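Local coordinates for protein lectin 2 (Agrocybe aegerita, PDB 4TQJ) that binds sugars, recognising N-acetylglucosamine at the non-reducing end of glycans, as a fungal lectin with a beta-propeller fold, at residues P97-G105 with S142-A153; T154-Y162 with S198-A209. The protein carries 1 engineered substitution. One frame throughout, in Å; residues are numbered along the deposited sequence.

Interaction 1 (P97-G105 with S142-A153); sequences PKMVIANFG and SRNNGGLNFGPA
The ring of Phe-104 turns its CE2 corner to Ser-142 and Ala-153. Ser-142 CB lies at the ring edge, near its plane, with Phe-104 CE2 3.8 Å away. Ala-153 CB comes in obliquely. The Phe-150 ring has Asn-144 OD1 of its own segment over one face, toward the rim. Val-100 CG2 reaches this ring from an oblique direction and sits 3.6 Å from Phe-150 CE2. The valine divides its two methyls between two neighbours. CG1, anti to the carbonyl carbon (chi1 -57°), packs on Leu-148 CB and CD1, and CG2 serves the phenylalanine. The extended side chain of Ile-101 carries CD1 to Ser-142 OG, 3.5 Å away, and near Gly-151 O. That hydroxyl is already engaged: Ser-142 OG donates to Gly-151 O at 2.8 Å, tilted 33° from the carbonyl plane. The isoleucine methyl therefore packs against a polar pair already bonded to each other.

Two waters join the segments. One donates to Val-100 O at 2.6 Å and accepts from Phe-150 N. The other donates to Asn-103 OD1 and accepts from Ala-153 N at 2.7 Å. Across the segments, the polar links thus run through water, while the direct contacts are largely apolar. The loop 142-153 is closed by a type I' turn from Gly-146 to Asn-149, which presents Leu-148 to the valine.

Strand 98-101 is an outermost strand of its sheet and pairs with strand 82-85. The loop joins strands 139-142 and 154-157 of another four-stranded sheet. Ile-131 of strand 130-134 touches Ile-101, Phe-104 and Phe-150, so the contact joins two sheets side by side.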
loop_
_atom_site.group_PDB
_atom_site.type_symbol
_atom_site.label_atom_id
_atom_site.label_comp_id
_atom_site.label_asym_id
_atom_site.label_seq_id
_atom_site.Cartn_x
_atom_site.Cartn_y
_atom_site.Cartn_z
ATOM N N PRO A 97 -19.596 -12.403 -2.115
ATOM C CA PRO A 97 -19.828 -10.992 -1.796
ATOM C C PRO A 97 -21.180 -10.802 -1.108
ATOM O O PRO A 97 -22.002 -11.716 -1.119
ATOM C CB PRO A 97 -19.825 -10.328 -3.170
ATOM C CG PRO A 97 -20.323 -11.389 -4.091
ATOM C CD PRO A 97 -19.786 -12.686 -3.549
ATOM N N LYS A 98 -21.401 -9.631 -0.522
ATOM C CA LYS A 98 -22.660 -9.333 0.163
ATOM C C LYS A 98 -23.478 -8.288 -0.598
ATOM O O LYS A 98 -22.934 -7.295 -1.071
ATOM C CB LYS A 98 -22.372 -8.838 1.580
ATOM C CG LYS A 98 -23.608 -8.637 2.445
ATOM C CD LYS A 98 -23.220 -8.128 3.827
ATOM C CE LYS A 98 -24.450 -7.811 4.674
ATOM N NZ LYS A 98 -24.072 -7.137 5.950
ATOM N N MET A 99 -24.784 -8.514 -0.714
ATOM C CA MET A 99 -25.660 -7.564 -1.395
ATOM C C MET A 99 -26.038 -6.424 -0.455
ATOM O O MET A 99 -26.726 -6.634 0.541
ATOM C CB MET A 99 -26.918 -8.256 -1.929
ATOM C CG MET A 99 -27.897 -7.316 -2.612
ATOM S SD MET A 99 -29.444 -8.133 -3.060
ATOM C CE MET A 99 -29.933 -8.790 -1.470
ATOM N N VAL A 100 -25.594 -5.217 -0.790
ATOM C CA VAL A 100 -25.718 -4.067 0.103
ATOM C C VAL A 100 -26.915 -3.169 -0.214
ATOM O O VAL A 100 -27.252 -2.291 0.575
ATOM C CB VAL A 100 -24.421 -3.223 0.098
ATOM C CG1 VAL A 100 -23.236 -4.080 0.481
ATOM C CG2 VAL A 100 -24.192 -2.592 -1.279
ATOM N N ILE A 101 -27.554 -3.376 -1.362
ATOM C CA ILE A 101 -28.731 -2.582 -1.712
ATOM C C ILE A 101 -29.501 -3.125 -2.915
ATOM O O ILE A 101 -28.917 -3.576 -3.913
ATOM C CB ILE A 101 -28.385 -1.072 -1.930
ATOM C CG1 ILE A 101 -29.652 -0.213 -1.965
ATOM C CG2 ILE A 101 -27.579 -0.862 -3.208
ATOM C CD1 ILE A 101 -29.379 1.271 -1.903
ATOM N N ALA A 102 -30.824 -3.070 -2.804
ATOM C CA ALA A 102 -31.719 -3.513 -3.858
ATOM C C ALA A 102 -32.085 -2.373 -4.814
ATOM O O ALA A 102 -33.258 -2.091 -5.041
ATOM C CB ALA A 102 -32.982 -4.138 -3.251
ATOM N N ASN A 103 -31.069 -1.729 -5.384
ATOM C CA ASN A 103 -31.276 -0.663 -6.362
ATOM C C ASN A 103 -30.088 -0.607 -7.332
ATOM O O ASN A 103 -29.095 -1.303 -7.128
ATOM C CB ASN A 103 -31.432 0.697 -5.665
ATOM C CG ASN A 103 -32.728 0.815 -4.870
ATOM O OD1 ASN A 103 -32.786 0.445 -3.703
ATOM N ND2 ASN A 103 -33.762 1.353 -5.499
ATOM N N PHE A 104 -30.191 0.220 -8.368
ATOM C CA PHE A 104 -29.089 0.423 -9.320
ATOM C C PHE A 104 -28.746 -0.859 -10.077
ATOM O O PHE A 104 -27.621 -1.037 -10.551
ATOM C CB PHE A 104 -27.840 0.967 -8.613
ATOM C CG PHE A 104 -28.048 2.313 -7.949
ATOM C CD1 PHE A 104 -28.063 3.486 -8.695
ATOM C CD2 PHE A 104 -28.213 2.403 -6.581
ATOM C CE1 PHE A 104 -28.259 4.724 -8.072
ATOM C CE2 PHE A 104 -28.404 3.629 -5.960
ATOM C CZ PHE A 104 -28.425 4.785 -6.701
ATOM N N GLY A 105 -29.723 -1.753 -10.185
ATOM C CA GLY A 105 -29.530 -2.995 -10.904
ATOM C C GLY A 105 -30.332 -3.057 -12.192
ATOM O O GLY A 105 -31.223 -2.244 -12.432
ATOM N N SER A 142 -27.427 7.042 -3.417
ATOM C CA SER A 142 -27.641 6.334 -2.162
ATOM C C SER A 142 -26.441 6.589 -1.281
ATOM O O SER A 142 -25.317 6.216 -1.617
ATOM C CB SER A 142 -27.845 4.831 -2.367
ATOM O OG SER A 142 -27.493 4.133 -1.178
ATOM N N ARG A 143 -26.680 7.259 -0.162
ATOM C CA ARG A 143 -25.615 7.601 0.754
ATOM C C ARG A 143 -25.071 6.343 1.433
ATOM O O ARG A 143 -25.827 5.466 1.862
ATOM C CB ARG A 143 -26.094 8.649 1.771
ATOM C CG ARG A 143 -26.210 10.048 1.162
ATOM C CD ARG A 143 -27.243 10.946 1.826
ATOM N NE ARG A 143 -26.747 11.587 3.037
ATOM C CZ ARG A 143 -27.054 12.827 3.412
ATOM N NH1 ARG A 143 -27.843 13.582 2.664
ATOM N NH2 ARG A 143 -26.553 13.319 4.537
ATOM N N ASN A 144 -23.750 6.267 1.515
ATOM C CA ASN A 144 -23.073 5.178 2.199
ATOM C C ASN A 144 -23.016 5.504 3.680
ATOM O O ASN A 144 -22.261 6.378 4.099
ATOM C CB ASN A 144 -21.655 5.015 1.642
ATOM C CG ASN A 144 -20.892 3.859 2.284
ATOM O OD1 ASN A 144 -21.192 3.437 3.400
ATOM N ND2 ASN A 144 -19.888 3.349 1.571
ATOM N N ASN A 145 -23.822 4.797 4.471
ATOM C CA ASN A 145 -23.973 5.128 5.880
ATOM C C ASN A 145 -23.197 4.248 6.837
ATOM O O ASN A 145 -23.575 4.108 8.000
ATOM C CB ASN A 145 -25.450 5.125 6.252
ATOM C CG ASN A 145 -26.171 6.305 5.682
ATOM O OD1 ASN A 145 -25.632 7.411 5.656
ATOM N ND2 ASN A 145 -27.387 6.086 5.204
ATOM N N GLY A 146 -22.109 3.662 6.352
ATOM C CA GLY A 146 -21.268 2.827 7.186
ATOM C C GLY A 146 -21.766 1.401 7.340
ATOM O O GLY A 146 -22.979 1.147 7.352
ATOM N N GLY A 147 -20.822 0.471 7.461
ATOM C CA GLY A 147 -21.130 -0.931 7.703
ATOM C C GLY A 147 -21.874 -1.585 6.557
ATOM O O GLY A 147 -22.564 -2.591 6.748
ATOM N N LEU A 148 -21.732 -1.007 5.364
ATOM C CA LEU A 148 -22.413 -1.496 4.171
ATOM C C LEU A 148 -23.922 -1.251 4.218
ATOM O O LEU A 148 -24.686 -1.880 3.489
ATOM C CB LEU A 148 -22.099 -2.973 3.899
ATOM C CG LEU A 148 -20.639 -3.359 3.597
ATOM C CD1 LEU A 148 -20.558 -4.805 3.130
ATOM C CD2 LEU A 148 -19.993 -2.450 2.562
ATOM N N ASN A 149 -24.345 -0.331 5.079
ATOM C CA ASN A 149 -25.716 0.147 5.044
ATOM C C ASN A 149 -25.785 1.361 4.136
ATOM O O ASN A 149 -25.129 2.371 4.382
ATOM C CB ASN A 149 -26.227 0.507 6.447
ATOM C CG ASN A 149 -26.227 -0.681 7.387
ATOM O OD1 ASN A 149 -25.356 -0.809 8.251
ATOM N ND2 ASN A 149 -27.191 -1.566 7.208
ATOM N N PHE A 150 -26.564 1.241 3.071
ATOM C CA PHE A 150 -26.728 2.328 2.128
ATOM C C PHE A 150 -28.125 2.924 2.242
ATOM O O PHE A 150 -29.126 2.209 2.193
ATOM C CB PHE A 150 -26.443 1.839 0.705
ATOM C CG PHE A 150 -24.979 1.637 0.424
ATOM C CD1 PHE A 150 -24.229 2.642 -0.164
ATOM C CD2 PHE A 150 -24.347 0.454 0.780
ATOM C CE1 PHE A 150 -22.885 2.460 -0.411
ATOM C CE2 PHE A 150 -22.998 0.267 0.533
ATOM C CZ PHE A 150 -22.267 1.269 -0.057
ATOM N N GLY A 151 -28.182 4.239 2.412
ATOM C CA GLY A 151 -29.446 4.947 2.461
ATOM C C GLY A 151 -30.316 4.677 1.248
ATOM O O GLY A 151 -29.889 4.016 0.300
ATOM N N PRO A 152 -31.553 5.183 1.273
ATOM C CA PRO A 152 -32.477 4.996 0.159
ATOM C C PRO A 152 -31.957 5.665 -1.103
ATOM O O PRO A 152 -31.471 6.791 -1.026
ATOM C CB PRO A 152 -33.734 5.736 0.633
ATOM C CG PRO A 152 -33.222 6.745 1.608
ATOM C CD PRO A 152 -32.161 5.986 2.348
ATOM N N ALA A 153 -32.074 4.980 -2.237
ATOM C CA ALA A 153 -31.785 5.573 -3.532
ATOM C C ALA A 153 -32.699 6.773 -3.717
ATOM O O ALA A 153 -33.923 6.645 -3.779
ATOM C CB ALA A 153 -31.995 4.561 -4.649
HETATM O O HOH W 1 -28.182 -1.142 2.706
HETATM O O HOH W 2 -33.248 2.558 -1.906
#

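Interaction 2 (T154-Y162 with S198-A209); sequences TLVLKDFGY and SRNNGDGTFAPA
Val-156 and Leu-157 of the edge strand lie nearest Thr-205 and Phe-206 across the contact, with CA atoms 6.5 Å apart for the first pair, and a water bridges the backbones by donating to Val-156 O and accepting from Phe-206 N. Val-156 CG2 meets the edge of the Phe-206 ring, near its plane, 3.9 Å from CD2. Leu-157 splits its branches. Leu-157 CD1 lies by the carbonyl oxygens of Phe-206 and Ala-207, and its CD2 comes 3.3 Å from Ser-198 OG. With CG anti to the backbone N (chi1 -173°), the leucine reaches across to the loop. Ser-198 OG also lies at the edge of the Phe-160 ring, and it donates to Ala-207 O at 3.1 Å.

Asp-159 works both ways. Its OD1 accepts from Phe-160 N at 2.8 Å on the anti side, 29° out of the carboxylate plane. Its OD2 accepts a hydrogen bond from a second water, which in turn accepts one from Ala-209 N. Ala-209 CB packs 3.7 Å from Phe-160 CZ and also close to Asp-159 OD2.

Within the loop, Thr-205 OG1 donates to the syn lone pair of Asp-203 OD1 and accepts from Asn-201 ND2. Asn-200 OD1 forms an Asx turn with Gly-202 N. Ile-187, on strand 186-190 of the loop's own sheet, touches Leu-157, Phe-160 and Phe-206. An outer strand packed on the next sheet's loop fits neighbouring blades of a beta-propeller.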
loop_
_atom_site.group_PDB
_atom_site.type_symbol
_atom_site.label_atom_id
_atom_site.label_comp_id
_atom_site.label_asym_id
_atom_site.label_seq_id
_atom_site.Cartn_x
_atom_site.Cartn_y
_atom_site.Cartn_z
ATOM N N THR A 154 -32.090 7.945 -3.798
ATOM C CA THR A 154 -32.824 9.192 -3.738
ATOM C C THR A 154 -32.516 10.086 -4.931
ATOM O O THR A 154 -31.347 10.317 -5.279
ATOM C CB THR A 154 -32.471 9.938 -2.439
ATOM O OG1 THR A 154 -32.836 9.128 -1.310
ATOM C CG2 THR A 154 -33.200 11.241 -2.370
ATOM N N LEU A 155 -33.564 10.589 -5.563
ATOM C CA LEU A 155 -33.385 11.518 -6.667
ATOM C C LEU A 155 -32.945 12.835 -6.059
ATOM O O LEU A 155 -33.736 13.501 -5.403
ATOM C CB LEU A 155 -34.697 11.673 -7.439
ATOM C CG LEU A 155 -34.717 12.546 -8.696
ATOM C CD1 LEU A 155 -33.719 12.043 -9.729
ATOM C CD2 LEU A 155 -36.120 12.565 -9.295
ATOM N N VAL A 156 -31.679 13.196 -6.252
ATOM C CA VAL A 156 -31.124 14.394 -5.633
ATOM C C VAL A 156 -31.026 15.584 -6.584
ATOM O O VAL A 156 -30.827 16.725 -6.146
ATOM C CB VAL A 156 -29.732 14.133 -5.007
ATOM C CG1 VAL A 156 -29.791 12.970 -4.050
ATOM C CG2 VAL A 156 -28.689 13.900 -6.099
ATOM N N LEU A 157 -31.161 15.313 -7.878
ATOM C CA LEU A 157 -31.109 16.358 -8.888
ATOM C C LEU A 157 -31.866 15.902 -10.134
ATOM O O LEU A 157 -31.563 14.844 -10.690
ATOM C CB LEU A 157 -29.659 16.682 -9.248
ATOM C CG LEU A 157 -29.448 17.875 -10.186
ATOM C CD1 LEU A 157 -29.838 19.171 -9.479
ATOM C CD2 LEU A 157 -28.007 17.953 -10.671
ATOM N N LYS A 158 -32.850 16.692 -10.567
ATOM C CA LYS A 158 -33.662 16.334 -11.723
ATOM C C LYS A 158 -33.086 16.881 -13.028
ATOM O O LYS A 158 -33.678 17.747 -13.677
ATOM C CB LYS A 158 -35.108 16.799 -11.534
ATOM C CG LYS A 158 -35.813 16.162 -10.327
ATOM C CD LYS A 158 -37.324 16.413 -10.365
ATOM C CE LYS A 158 -38.040 15.740 -9.200
ATOM N NZ LYS A 158 -39.509 16.035 -9.194
ATOM N N ASP A 159 -31.934 16.342 -13.414
ATOM C CA ASP A 159 -31.211 16.806 -14.578
ATOM C C ASP A 159 -30.120 15.785 -14.866
ATOM O O ASP A 159 -29.832 14.939 -14.022
ATOM C CB ASP A 159 -30.582 18.158 -14.295
ATOM C CG ASP A 159 -30.415 18.998 -15.551
ATOM O OD1 ASP A 159 -30.466 18.443 -16.682
ATOM O OD2 ASP A 159 -30.219 20.222 -15.396
ATOM N N PHE A 160 -29.516 15.866 -16.047
ATOM C CA PHE A 160 -28.464 14.924 -16.449
ATOM C C PHE A 160 -28.958 13.476 -16.591
ATOM O O PHE A 160 -28.165 12.547 -16.513
ATOM C CB PHE A 160 -27.289 14.964 -15.459
ATOM C CG PHE A 160 -26.674 16.321 -15.309
ATOM C CD1 PHE A 160 -25.913 16.874 -16.337
ATOM C CD2 PHE A 160 -26.844 17.045 -14.142
ATOM C CE1 PHE A 160 -25.351 18.131 -16.204
ATOM C CE2 PHE A 160 -26.290 18.309 -14.005
ATOM C CZ PHE A 160 -25.541 18.852 -15.037
ATOM N N GLY A 161 -30.256 13.286 -16.802
ATOM C CA GLY A 161 -30.807 11.948 -16.925
ATOM C C GLY A 161 -31.279 11.645 -18.336
ATOM O O GLY A 161 -31.543 12.555 -19.119
ATOM N N TYR A 162 -31.382 10.361 -18.659
ATOM C CA TYR A 162 -31.892 9.945 -19.944
ATOM C C TYR A 162 -33.236 10.644 -20.206
ATOM O O TYR A 162 -33.512 11.102 -21.323
ATOM C CB TYR A 162 -32.053 8.422 -19.976
ATOM C CG TYR A 162 -32.346 7.904 -21.343
ATOM C CD1 TYR A 162 -31.326 7.458 -22.166
ATOM C CD2 TYR A 162 -33.646 7.894 -21.836
ATOM C CE1 TYR A 162 -31.587 6.991 -23.434
ATOM C CE2 TYR A 162 -33.922 7.432 -23.112
ATOM C CZ TYR A 162 -32.887 6.980 -23.906
ATOM O OH TYR A 162 -33.147 6.523 -25.180
ATOM N N SER A 198 -23.123 21.270 -12.063
ATOM C CA SER A 198 -23.938 21.324 -10.855
ATOM C C SER A 198 -23.020 21.211 -9.663
ATOM O O SER A 198 -22.386 20.171 -9.461
ATOM C CB SER A 198 -24.951 20.191 -10.801
ATOM O OG SER A 198 -26.070 20.511 -11.583
ATOM N N ARG A 199 -22.958 22.278 -8.877
ATOM C CA ARG A 199 -22.027 22.360 -7.766
ATOM C C ARG A 199 -22.447 21.409 -6.670
ATOM O O ARG A 199 -23.616 21.362 -6.287
ATOM C CB ARG A 199 -22.003 23.778 -7.191
ATOM C CG ARG A 199 -22.103 24.867 -8.234
ATOM C CD ARG A 199 -22.392 26.230 -7.604
ATOM N NE ARG A 199 -21.190 26.806 -7.010
ATOM C CZ ARG A 199 -20.273 27.478 -7.698
ATOM N NH1 ARG A 199 -20.426 27.659 -9.008
ATOM N NH2 ARG A 199 -19.203 27.965 -7.079
ATOM N N ASN A 200 -21.481 20.660 -6.166
ATOM C CA ASN A 200 -21.668 19.863 -4.971
ATOM C C ASN A 200 -21.597 20.791 -3.773
ATOM O O ASN A 200 -20.571 21.415 -3.530
ATOM C CB ASN A 200 -20.575 18.801 -4.894
ATOM C CG ASN A 200 -20.749 17.859 -3.727
ATOM O OD1 ASN A 200 -21.246 18.236 -2.666
ATOM N ND2 ASN A 200 -20.315 16.630 -3.911
ATOM N N ASN A 201 -22.693 20.912 -3.035
ATOM C CA ASN A 201 -22.734 21.859 -1.927
ATOM C C ASN A 201 -21.879 21.441 -0.738
ATOM O O ASN A 201 -21.431 22.290 0.031
ATOM C CB ASN A 201 -24.177 22.151 -1.505
ATOM C CG ASN A 201 -24.903 23.013 -2.514
ATOM O OD1 ASN A 201 -24.366 24.022 -2.975
ATOM N ND2 ASN A 201 -26.109 22.607 -2.891
ATOM N N GLY A 202 -21.641 20.139 -0.609
ATOM C CA GLY A 202 -20.869 19.591 0.496
ATOM C C GLY A 202 -21.693 18.658 1.366
ATOM O O GLY A 202 -21.161 17.767 2.040
ATOM N N ASP A 203 -23.007 18.843 1.316
ATOM C CA ASP A 203 -23.916 18.217 2.272
ATOM C C ASP A 203 -24.826 17.167 1.650
ATOM O O ASP A 203 -25.917 16.896 2.162
ATOM C CB ASP A 203 -24.784 19.295 2.916
ATOM C CG ASP A 203 -25.445 20.195 1.886
ATOM O OD1 ASP A 203 -25.760 19.693 0.786
ATOM O OD2 ASP A 203 -25.634 21.401 2.166
ATOM N N GLY A 204 -24.391 16.579 0.547
ATOM C CA GLY A 204 -25.207 15.595 -0.133
ATOM C C GLY A 204 -26.228 16.216 -1.070
ATOM O O GLY A 204 -27.137 15.521 -1.532
ATOM N N THR A 205 -26.088 17.514 -1.351
ATOM C CA THR A 205 -26.933 18.169 -2.357
ATOM C C THR A 205 -26.143 18.816 -3.504
ATOM O O THR A 205 -24.986 19.217 -3.348
ATOM C CB THR A 205 -27.899 19.217 -1.740
ATOM O OG1 THR A 205 -27.180 20.403 -1.378
ATOM C CG2 THR A 205 -28.598 18.652 -0.514
ATOM N N PHE A 206 -26.789 18.914 -4.661
ATOM C CA PHE A 206 -26.212 19.577 -5.827
ATOM C C PHE A 206 -27.087 20.749 -6.226
ATOM O O PHE A 206 -28.311 20.627 -6.269
ATOM C CB PHE A 206 -26.123 18.610 -7.012
ATOM C CG PHE A 206 -25.163 17.475 -6.807
ATOM C CD1 PHE A 206 -23.824 17.620 -7.126
ATOM C CD2 PHE A 206 -25.604 16.253 -6.327
ATOM C CE1 PHE A 206 -22.935 16.578 -6.960
ATOM C CE2 PHE A 206 -24.722 15.203 -6.156
ATOM C CZ PHE A 206 -23.381 15.367 -6.468
ATOM N N ALA A 207 -26.460 21.883 -6.520
ATOM C CA ALA A 207 -27.176 23.041 -7.046
ATOM C C ALA A 207 -27.742 22.760 -8.437
ATOM O O ALA A 207 -27.308 21.825 -9.119
ATOM C CB ALA A 207 -26.258 24.241 -7.093
ATOM N N PRO A 208 -28.727 23.563 -8.860
ATOM C CA PRO A 208 -29.238 23.435 -10.227
ATOM C C PRO A 208 -28.129 23.633 -11.264
ATOM O O PRO A 208 -27.212 24.431 -11.041
ATOM C CB PRO A 208 -30.274 24.559 -10.304
ATOM C CG PRO A 208 -30.804 24.630 -8.900
ATOM C CD PRO A 208 -29.588 24.423 -8.030
ATOM N N ALA A 209 -28.217 22.911 -12.377
ATOM C CA ALA A 209 -27.214 23.012 -13.429
ATOM C C ALA A 209 -27.143 24.421 -13.996
ATOM O O ALA A 209 -28.154 25.109 -14.144
ATOM C CB ALA A 209 -27.486 22.011 -14.533
HETATM O O HOH W 3 -29.546 18.063 -4.063
HETATM O O HOH W 4 -30.503 21.086 -12.903
#

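Interactions 1 and 2 follow one another along the chain, and their centres lie about 19 Å apart. Segment 142-153 runs straight into segment 154-162, so one connection meets the preceding sheet in interaction 1 and its strand meets the following one in interaction 2. The same plan recurs: a valine and a phenylalanine pack together, a serine donates to a carbonyl of its own loop, and two waters bridge. The second side-chain acceptor is Asn-103 in one and Asp-159 in the other. The two contacts touch directly only loosely, Arg-143 NH1 lying 3.9 Å from Asp-203 O. This repetition is consistent with successive propeller blades.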